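Local coordinates for protein TP_0956 (PDB 3U64) that probably serves as the tetratricopeptide-repeat-like T component of a TRAP transporter in the syphilis spirochete, a lipoprotein thought to act through protein-protein contacts, at residues 248-252 and 253-257; 283-286 and 287-291; 268-271 and 272-275; 173-176 and 177-180. One frame throughout, in Å; residues are numbered along the deposited sequence.

In the fold
From the N terminus, interaction 4 (173-176 with 177-180) comes first, where the loop after helix 152-166 turns into helix 176-192. Interaction 1 (248-252 with 253-257) closes the turn between helices 240-250 and 256-268. Interaction 3 (268-271 with 272-275) folds up the loop that leaves helix 256-268, and interaction 2 (283-286 with 287-291) is one stretch of helix 278-293. All are local and follow in series; none nests or crosses. Interactions 2 and 3 touch, Gln285 NE2 lying 2.8 Å from Ile269 O in a probable hydrogen bond. Interaction 4 stands across the chain's centre from both, about 38 Å from interaction 3 between centres.

Interaction 1: 248-252 and 253-257; sequences ALCIP and LNNRA
Cys250 O accepts the backbone N of Asn255 at 2.9 Å, and one residue on, Ile251 O accepts Asn254 N at 3.1 Å. This pair of bonds is the signature of a Schellman motif, which ends helix 240-250 and turns the chain toward helix 256-268. The inner bond also closes a type I beta turn from Ile251 to Asn254. Asn254 is the C-prime residue, and its positive phi of 55° lets the chain reverse.

Leu253 lays its CB 3.4 Å from Leu249 O, the carbonyl to which its own N makes a weak hydrogen bond, while Leu253 CD1 rests 4.1 Å from Pro252 CB. Met220 of helix 220-233 touches both Leu249 and Leu253, so the end of one helix and the turn after it lean on the same neighbour. Beyond the turn Asn255 is the N-cap of helix 256-268: its OD1 takes the backbone N of Gly258. With CG anti to the backbone N (chi1 -177°), Asn255 ND2 comes 4.2 Å from Cys250 SG. The buried cysteine makes a closer approach to the backbone of the same asparagine, Cys250 CB lying 3.4 Å from Asn255 O.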
loop_
_atom_site.group_PDB
_atom_site.type_symbol
_atom_site.label_atom_id
_atom_site.label_comp_id
_atom_site.label_asym_id
_atom_site.label_seq_id
_atom_site.Cartn_x
_atom_site.Cartn_y
_atom_site.Cartn_z
ATOM N N ALA A 248 7.726 11.084 30.245
ATOM C CA ALA A 248 8.682 12.188 30.323
ATOM C C ALA A 248 9.051 12.565 31.760
ATOM O O ALA A 248 10.189 12.948 32.033
ATOM C CB ALA A 248 8.147 13.406 29.575
ATOM N N LEU A 249 8.087 12.452 32.672
ATOM C CA LEU A 249 8.265 12.942 34.035
ATOM C C LEU A 249 8.438 11.837 35.076
ATOM O O LEU A 249 9.295 11.940 35.948
ATOM C CB LEU A 249 7.100 13.837 34.445
ATOM C CG LEU A 249 6.803 15.084 33.604
ATOM C CD1 LEU A 249 5.743 15.932 34.278
ATOM C CD2 LEU A 249 8.059 15.911 33.372
ATOM N N CYS A 250 7.612 10.798 35.008
ATOM C CA CYS A 250 7.675 9.751 36.024
ATOM C C CYS A 250 8.923 8.902 35.893
ATOM O O CYS A 250 9.557 8.572 36.889
ATOM C CB CYS A 250 6.417 8.888 36.021
ATOM S SG CYS A 250 4.991 9.787 36.681
ATOM N N ILE A 251 9.301 8.576 34.663
ATOM C CA ILE A 251 10.457 7.709 34.470
ATOM C C ILE A 251 11.780 8.303 34.978
ATOM O O ILE A 251 12.491 7.652 35.745
ATOM C CB ILE A 251 10.604 7.288 33.017
ATOM C CG1 ILE A 251 9.445 6.376 32.617
ATOM C CG2 ILE A 251 11.948 6.578 32.821
ATOM C CD1 ILE A 251 9.577 5.831 31.212
ATOM N N PRO A 252 12.123 9.533 34.550
ATOM C CA PRO A 252 13.390 10.109 35.022
ATOM C C PRO A 252 13.419 10.292 36.543
ATOM O O PRO A 252 14.487 10.214 37.146
ATOM C CB PRO A 252 13.443 11.472 34.321
ATOM C CG PRO A 252 12.479 11.355 33.167
ATOM C CD PRO A 252 11.403 10.448 33.648
ATOM N N LEU A 253 12.257 10.525 37.149
ATOM C CA LEU A 253 12.157 10.731 38.596
ATOM C C LEU A 253 11.883 9.443 39.390
ATOM O O LEU A 253 11.636 9.493 40.601
ATOM C CB LEU A 253 11.054 11.740 38.902
ATOM C CG LEU A 253 11.400 13.225 38.851
ATOM C CD1 LEU A 253 12.103 13.587 37.558
ATOM C CD2 LEU A 253 10.137 14.057 39.038
ATOM N N ASN A 254 11.907 8.297 38.716
ATOM C CA ASN A 254 11.698 7.023 39.402
ATOM C C ASN A 254 10.389 7.002 40.200
ATOM O O ASN A 254 10.329 6.462 41.303
ATOM C CB ASN A 254 12.888 6.727 40.325
ATOM C CG ASN A 254 12.797 5.364 40.987
ATOM O OD1 ASN A 254 12.464 4.365 40.350
ATOM N ND2 ASN A 254 13.088 5.322 42.283
ATOM N N ASN A 255 9.347 7.611 39.647
ATOM C CA ASN A 255 8.025 7.548 40.256
ATOM C C ASN A 255 7.164 6.480 39.577
ATOM O O ASN A 255 6.341 6.770 38.695
ATOM C CB ASN A 255 7.341 8.919 40.206
ATOM C CG ASN A 255 5.980 8.924 40.889
ATOM O OD1 ASN A 255 5.558 7.919 41.479
ATOM N ND2 ASN A 255 5.293 10.063 40.826
ATOM N N ARG A 256 7.368 5.238 39.989
ATOM C CA ARG A 256 6.641 4.124 39.402
ATOM C C ARG A 256 5.148 4.151 39.729
ATOM O O ARG A 256 4.320 3.835 38.877
ATOM C CB ARG A 256 7.244 2.794 39.832
ATOM C CG ARG A 256 6.284 1.653 39.635
ATOM C CD ARG A 256 6.950 0.467 39.004
ATOM N NE ARG A 256 5.984 -0.599 38.780
ATOM C CZ ARG A 256 6.316 -1.866 38.584
ATOM N NH1 ARG A 256 7.597 -2.219 38.592
ATOM N NH2 ARG A 256 5.372 -2.778 38.387
ATOM N N ALA A 257 4.809 4.519 40.961
ATOM C CA ALA A 257 3.413 4.700 41.357
ATOM C C ALA A 257 2.654 5.605 40.387
ATOM O O ALA A 257 1.641 5.201 39.830
ATOM C CB ALA A 257 3.331 5.259 42.766
#

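Interaction 2: 283-286 and 287-291; sequences LSQK and RARWL. With SO4 (sulfate ion), chain B.
A bend at chi3 (-104°) folds the Arg289 side chain back along its helix, carrying the guanidinium over the backbone of Gln285, whose O lies above the centre of one face. The Gln285 chain, extended beyond CG, runs obliquely past it, with the amide and guanidinium planes 69° apart. Gln285 CB comes within 3.6 Å of Arg289 NH2, and a water joins the two ends: it sits at the guanidinium edge, in its plane, accepts from Arg289 NH2 and donates to Gln285 OE1. The other amide atom, Gln285 NE2, donates hydrogen bonds to Ala266 O and Ile269 O.

This i to i+4 pairing runs along helix 278-293, where the backbone bond from Arg289 N to Gln285 O is 2.9 Å long. Ala288, on the buried side, packs on Leu263 and Leu267 of helix 256-268, part of the helix-on-helix packing of this all-helical chain.

Both cationic side chains, Arg289 and Lys286, approach one sulfate, probably from the crystallisation liquor. Arg289 NH1 donates to its O1 at 2.6 Å and 145°. Lys286 meets it through the CE methylene, 3.5 Å from sulfate O3, while NZ itself lies farther off.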
loop_
_atom_site.group_PDB
_atom_site.type_symbol
_atom_site.label_atom_id
_atom_site.label_comp_id
_atom_site.label_asym_id
_atom_site.label_seq_id
_atom_site.Cartn_x
_atom_site.Cartn_y
_atom_site.Cartn_z
ATOM N N LEU A 283 -3.864 4.777 18.724
ATOM C CA LEU A 283 -2.398 4.742 18.635
ATOM C C LEU A 283 -1.765 4.970 20.005
ATOM O O LEU A 283 -0.914 4.201 20.442
ATOM C CB LEU A 283 -1.862 5.766 17.616
ATOM C CG LEU A 283 -2.003 5.396 16.134
ATOM C CD1 LEU A 283 -1.922 6.630 15.240
ATOM C CD2 LEU A 283 -0.974 4.339 15.706
ATOM N N SER A 284 -2.212 6.015 20.690
ATOM C CA SER A 284 -1.695 6.320 22.016
ATOM C C SER A 284 -1.959 5.201 23.010
ATOM O O SER A 284 -1.124 4.913 23.858
ATOM C CB SER A 284 -2.275 7.625 22.534
ATOM O OG SER A 284 -1.746 8.700 21.792
ATOM N N GLN A 285 -3.111 4.558 22.923
ATOM C CA GLN A 285 -3.368 3.491 23.878
ATOM C C GLN A 285 -2.475 2.266 23.634
ATOM O O GLN A 285 -2.058 1.616 24.587
ATOM C CB GLN A 285 -4.856 3.145 23.937
ATOM C CG GLN A 285 -5.689 4.317 24.434
ATOM C CD GLN A 285 -7.125 3.936 24.724
ATOM O OE1 GLN A 285 -7.750 3.201 23.963
ATOM N NE2 GLN A 285 -7.658 4.445 25.828
ATOM N N LYS A 286 -2.178 1.962 22.368
ATOM C CA LYS A 286 -1.173 0.941 22.056
ATOM C C LYS A 286 0.153 1.275 22.723
ATOM O O LYS A 286 0.812 0.399 23.276
ATOM C CB LYS A 286 -0.931 0.820 20.551
ATOM C CG LYS A 286 -2.011 0.111 19.785
ATOM C CD LYS A 286 -1.508 -0.297 18.407
ATOM C CE LYS A 286 -0.389 -1.337 18.506
ATOM N NZ LYS A 286 0.068 -1.824 17.166
ATOM N N ARG A 287 0.545 2.547 22.663
ATOM C CA ARG A 287 1.789 2.978 23.287
ATOM C C ARG A 287 1.790 2.841 24.833
ATOM O O ARG A 287 2.768 2.395 25.418
ATOM C CB ARG A 287 2.120 4.408 22.873
ATOM C CG ARG A 287 3.378 4.930 23.521
ATOM C CD ARG A 287 4.447 5.251 22.499
ATOM N NE ARG A 287 5.648 5.749 23.164
ATOM C CZ ARG A 287 6.751 5.033 23.354
ATOM N NH1 ARG A 287 6.823 3.783 22.909
ATOM N NH2 ARG A 287 7.790 5.572 23.979
ATOM N N ALA A 288 0.692 3.229 25.482
ATOM C CA ALA A 288 0.544 3.082 26.928
ATOM C C ALA A 288 0.551 1.607 27.353
ATOM O O ALA A 288 1.160 1.246 28.348
ATOM C CB ALA A 288 -0.748 3.775 27.410
ATOM N N ARG A 289 -0.121 0.760 26.590
ATOM C CA ARG A 289 -0.058 -0.680 26.834
ATOM C C ARG A 289 1.384 -1.203 26.779
ATOM O O ARG A 289 1.798 -2.007 27.619
ATOM C CB ARG A 289 -0.908 -1.421 25.809
ATOM C CG ARG A 289 -2.058 -2.202 26.398
ATOM C CD ARG A 289 -3.092 -2.538 25.331
ATOM N NE ARG A 289 -4.267 -1.673 25.450
ATOM C CZ ARG A 289 -4.845 -1.021 24.439
ATOM N NH1 ARG A 289 -4.371 -1.126 23.202
ATOM N NH2 ARG A 289 -5.909 -0.264 24.668
ATOM N N TRP A 290 2.151 -0.747 25.791
ATOM C CA TRP A 290 3.548 -1.163 25.673
ATOM C C TRP A 290 4.390 -0.685 26.865
ATOM O O TRP A 290 5.175 -1.441 27.424
ATOM C CB TRP A 290 4.131 -0.624 24.380
ATOM C CG TRP A 290 5.548 -0.988 24.142
ATOM C CD1 TRP A 290 6.014 -2.131 23.563
ATOM C CD2 TRP A 290 6.700 -0.188 24.435
ATOM N NE1 TRP A 290 7.386 -2.100 23.490
ATOM C CE2 TRP A 290 7.833 -0.919 24.023
ATOM C CE3 TRP A 290 6.884 1.072 25.014
ATOM C CZ2 TRP A 290 9.136 -0.432 24.172
ATOM C CZ3 TRP A 290 8.182 1.554 25.169
ATOM C CH2 TRP A 290 9.290 0.805 24.746
ATOM N N LEU A 291 4.222 0.576 27.241
ATOM C CA LEU A 291 4.911 1.122 28.402
ATOM C C LEU A 291 4.640 0.282 29.645
ATOM O O LEU A 291 5.576 -0.096 30.352
ATOM C CB LEU A 291 4.512 2.579 28.636
ATOM C CG LEU A 291 5.113 3.606 27.673
ATOM C CD1 LEU A 291 4.434 4.959 27.827
ATOM C CD2 LEU A 291 6.625 3.729 27.891
HETATM S S SO4 B . -2.133 -3.989 21.618
HETATM O O1 SO4 B . -3.020 -3.264 22.521
HETATM O O2 SO4 B . -2.812 -4.188 20.339
HETATM O O3 SO4 B . -0.920 -3.202 21.426
HETATM O O4 SO4 B . -1.781 -5.284 22.197
HETATM O O HOH W 1 -7.152 0.953 22.231
#

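Interaction 3: 268-271 and 272-275; sequences AIDP and ESVP
Between Asp270 and Val274 the backbone curls back on itself, with Asp270 O accepting Ser273 N at 2.7 Å and Val274 N reaching both Asp270 O and Pro271 O through weak bonds. The aspartate side chain completes an Asx turn: Asp270 OD1 takes the N of Glu272 at 3.0 Å, two residues ahead. This compact turn lies in the surface loop between helices 256-268 and 278-293.

Asp270 holds its CG anti to the backbone N (chi1 178°), which swings the carboxylate over the start of the turn. Glu272 N meets OD1 from above the carboxylate plane, 59° out of it. The other carboxylate oxygen, Asp270 OD2, lies 3.5 Å from Ser273 OG. Glu272 CB lies beside Asp270 OD1, at 3.5 Å, with the two carboxylate planes 69° apart. The two carboxylates keep their charged atoms apart, and Glu272 OE1 has its own partner in a salt bridge to Lys278, which ties the turn to the first residue of helix 278-293.

Pro271 leans on that same helix, against Val281 and Ile282, while Ile269 rests on Pro239. Val274 reaches back across the turn: its CG2, set between the backbone N and carbonyl carbon, comes to 3.1 Å from Pro271 O, and its CG1 touches Ile269 CG2 at 3.9 Å, the two side chains crossing at about a right angle.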
loop_
_atom_site.group_PDB
_atom_site.type_symbol
_atom_site.label_atom_id
_atom_site.label_comp_id
_atom_site.label_asym_id
_atom_site.label_seq_id
_atom_site.Cartn_x
_atom_site.Cartn_y
_atom_site.Cartn_z
ATOM N N ALA A 268 -8.119 4.051 30.420
ATOM C CA ALA A 268 -9.520 4.034 30.826
ATOM C C ALA A 268 -10.399 4.721 29.775
ATOM O O ALA A 268 -11.612 4.519 29.730
ATOM C CB ALA A 268 -9.701 4.685 32.211
ATOM N N ILE A 269 -9.775 5.524 28.923
ATOM C CA ILE A 269 -10.505 6.225 27.869
ATOM C C ILE A 269 -11.108 5.254 26.845
ATOM O O ILE A 269 -10.448 4.328 26.356
ATOM C CB ILE A 269 -9.615 7.281 27.182
ATOM C CG1 ILE A 269 -9.179 8.351 28.203
ATOM C CG2 ILE A 269 -10.329 7.910 25.971
ATOM C CD1 ILE A 269 -7.883 9.069 27.807
ATOM N N ASP A 270 -12.377 5.462 26.538
ATOM C CA ASP A 270 -13.060 4.623 25.561
ATOM C C ASP A 270 -13.064 5.319 24.190
ATOM O O ASP A 270 -13.765 6.332 23.995
ATOM C CB ASP A 270 -14.486 4.285 26.032
ATOM C CG ASP A 270 -15.258 3.460 25.022
ATOM O OD1 ASP A 270 -14.645 3.016 24.025
ATOM O OD2 ASP A 270 -16.484 3.255 25.221
ATOM N N PRO A 271 -12.268 4.773 23.243
ATOM C CA PRO A 271 -12.093 5.311 21.893
ATOM C C PRO A 271 -13.435 5.511 21.199
ATOM O O PRO A 271 -13.577 6.455 20.442
ATOM C CB PRO A 271 -11.272 4.227 21.179
ATOM C CG PRO A 271 -10.540 3.527 22.294
ATOM C CD PRO A 271 -11.486 3.532 23.454
ATOM N N GLU A 272 -14.408 4.650 21.471
ATOM C CA GLU A 272 -15.730 4.799 20.877
ATOM C C GLU A 272 -16.474 6.049 21.374
ATOM O O GLU A 272 -17.438 6.483 20.746
ATOM C CB GLU A 272 -16.573 3.536 21.120
ATOM C CG GLU A 272 -15.988 2.276 20.499
ATOM C CD GLU A 272 -15.602 2.472 19.038
ATOM O OE1 GLU A 272 -16.276 3.265 18.343
ATOM O OE2 GLU A 272 -14.618 1.845 18.583
ATOM N N SER A 273 -16.026 6.618 22.493
ATOM C CA SER A 273 -16.705 7.758 23.128
ATOM C C SER A 273 -16.090 9.110 22.780
ATOM O O SER A 273 -16.688 10.149 23.041
ATOM C CB SER A 273 -16.693 7.607 24.649
ATOM O OG SER A 273 -17.583 6.592 25.072
ATOM N N VAL A 274 -14.889 9.101 22.216
ATOM C CA VAL A 274 -14.196 10.351 21.939
ATOM C C VAL A 274 -14.869 11.134 20.816
ATOM O O VAL A 274 -15.356 10.559 19.839
ATOM C CB VAL A 274 -12.712 10.128 21.609
ATOM C CG1 VAL A 274 -12.025 9.392 22.738
ATOM C CG2 VAL A 274 -12.565 9.369 20.292
ATOM N N PRO A 275 -14.893 12.460 20.951
ATOM C CA PRO A 275 -15.561 13.325 19.969
ATOM C C PRO A 275 -14.849 13.313 18.618
ATOM O O PRO A 275 -15.469 13.526 17.586
ATOM C CB PRO A 275 -15.467 14.719 20.597
ATOM C CG PRO A 275 -14.955 14.516 21.999
ATOM C CD PRO A 275 -14.234 13.223 22.024
#

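Interaction 4: 173-176 and 177-180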
loop_
_atom_site.group_PDB
_atom_site.type_symbol
_atom_site.label_atom_id
_atom_site.label_comp_id
_atom_site.label_asym_id
_atom_site.label_seq_id
_atom_site.Cartn_x
_atom_site.Cartn_y
_atom_site.Cartn_z
ATOM N N SER A 173 26.128 14.343 17.035
ATOM C CA SER A 173 26.055 14.908 15.691
ATOM C C SER A 173 24.746 15.663 15.450
ATOM O O SER A 173 24.205 15.650 14.346
ATOM C CB SER A 173 26.279 13.828 14.622
ATOM O OG SER A 173 25.328 12.784 14.728
ATOM N N ALA A 174 24.245 16.324 16.490
ATOM C CA ALA A 174 23.067 17.173 16.349
ATOM C C ALA A 174 23.487 18.593 15.975
ATOM O O ALA A 174 24.678 18.888 15.851
ATOM C CB ALA A 174 22.241 17.172 17.628
ATOM N N LEU A 175 22.506 19.471 15.801
ATOM C CA LEU A 175 22.767 20.844 15.384
ATOM C C LEU A 175 22.093 21.815 16.353
ATOM O O LEU A 175 20.925 22.159 16.184
ATOM C CB LEU A 175 22.260 21.061 13.956
ATOM C CG LEU A 175 23.010 22.057 13.078
ATOM C CD1 LEU A 175 24.482 21.693 13.000
ATOM C CD2 LEU A 175 22.388 22.076 11.700
ATOM N N PRO A 176 22.837 22.264 17.375
ATOM C CA PRO A 176 22.271 23.062 18.465
ATOM C C PRO A 176 21.440 24.247 17.974
ATOM O O PRO A 176 20.406 24.539 18.575
ATOM C CB PRO A 176 23.509 23.549 19.220
ATOM C CG PRO A 176 24.545 22.511 18.939
ATOM C CD PRO A 176 24.293 22.079 17.523
ATOM N N ASP A 177 21.873 24.901 16.897
ATOM C CA ASP A 177 21.180 26.081 16.379
ATOM C C ASP A 177 19.847 25.752 15.723
ATOM O O ASP A 177 18.909 26.547 15.785
ATOM C CB ASP A 177 22.071 26.863 15.411
ATOM C CG ASP A 177 23.111 27.702 16.133
ATOM O OD1 ASP A 177 22.853 28.096 17.295
ATOM O OD2 ASP A 177 24.181 27.968 15.544
ATOM N N THR A 178 19.761 24.588 15.086
ATOM C CA THR A 178 18.490 24.133 14.536
ATOM C C THR A 178 17.543 23.809 15.686
ATOM O O THR A 178 16.394 24.272 15.712
ATOM C CB THR A 178 18.664 22.909 13.627
ATOM O OG1 THR A 178 19.350 23.303 12.436
ATOM C CG2 THR A 178 17.319 22.328 13.230
ATOM N N VAL A 179 18.044 23.036 16.647
ATOM C CA VAL A 179 17.276 22.661 17.829
ATOM C C VAL A 179 16.791 23.889 18.595
ATOM O O VAL A 179 15.602 24.005 18.912
ATOM C CB VAL A 179 18.110 21.783 18.777
ATOM C CG1 VAL A 179 17.390 21.593 20.094
ATOM C CG2 VAL A 179 18.426 20.442 18.123
ATOM N N HIS A 180 17.706 24.806 18.886
ATOM C CA HIS A 180 17.341 26.030 19.580
ATOM C C HIS A 180 16.263 26.836 18.829
ATOM O O HIS A 180 15.306 27.308 19.432
ATOM C CB HIS A 180 18.574 26.896 19.854
ATOM C CG HIS A 180 18.257 28.141 20.618
ATOM N ND1 HIS A 180 17.815 28.118 21.924
ATOM C CD2 HIS A 180 18.263 29.443 20.246
ATOM C CE1 HIS A 180 17.587 29.352 22.332
ATOM N NE2 HIS A 180 17.851 30.176 21.332
#
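Leu175 O accepts the N of Val179 at 3.0 Å, and it also receives a weaker bond from Thr178 N. One residue on, Pro176 O takes His180 N at 2.7 Å. With these bonds the loop after helix 152-166 becomes helix 176-192: Leu175 is the N-cap residue, and proline, which has no N-H to offer, occupies the first helical position.

The Leu175 side chain reaches beside the first turn of the helix, meeting Thr178 with CD2, which comes to 3.4 Å from Thr178 OG1, the hydroxyl being set beside the backbone N and anti to the carbonyl carbon (chi1 -69°). On the inner side Val179 points back at the loop, its CG2 lying 3.6 Å from Leu175 O.

Farther out, Val179 and Ala174 both rest on Phe166 of helix 152-166, Thr178 packs on Tyr162 of that helix, and Pro176 touches Phe216. The His180 ring leads away to a hydrogen bond from NE2 to Glu137.

Leucine at the N-cap has no polar side-chain atom to offer a helix N-H, so across this junction its contribution to the polar contacts is its carbonyl, while its side chain meets Thr178 through carbon only.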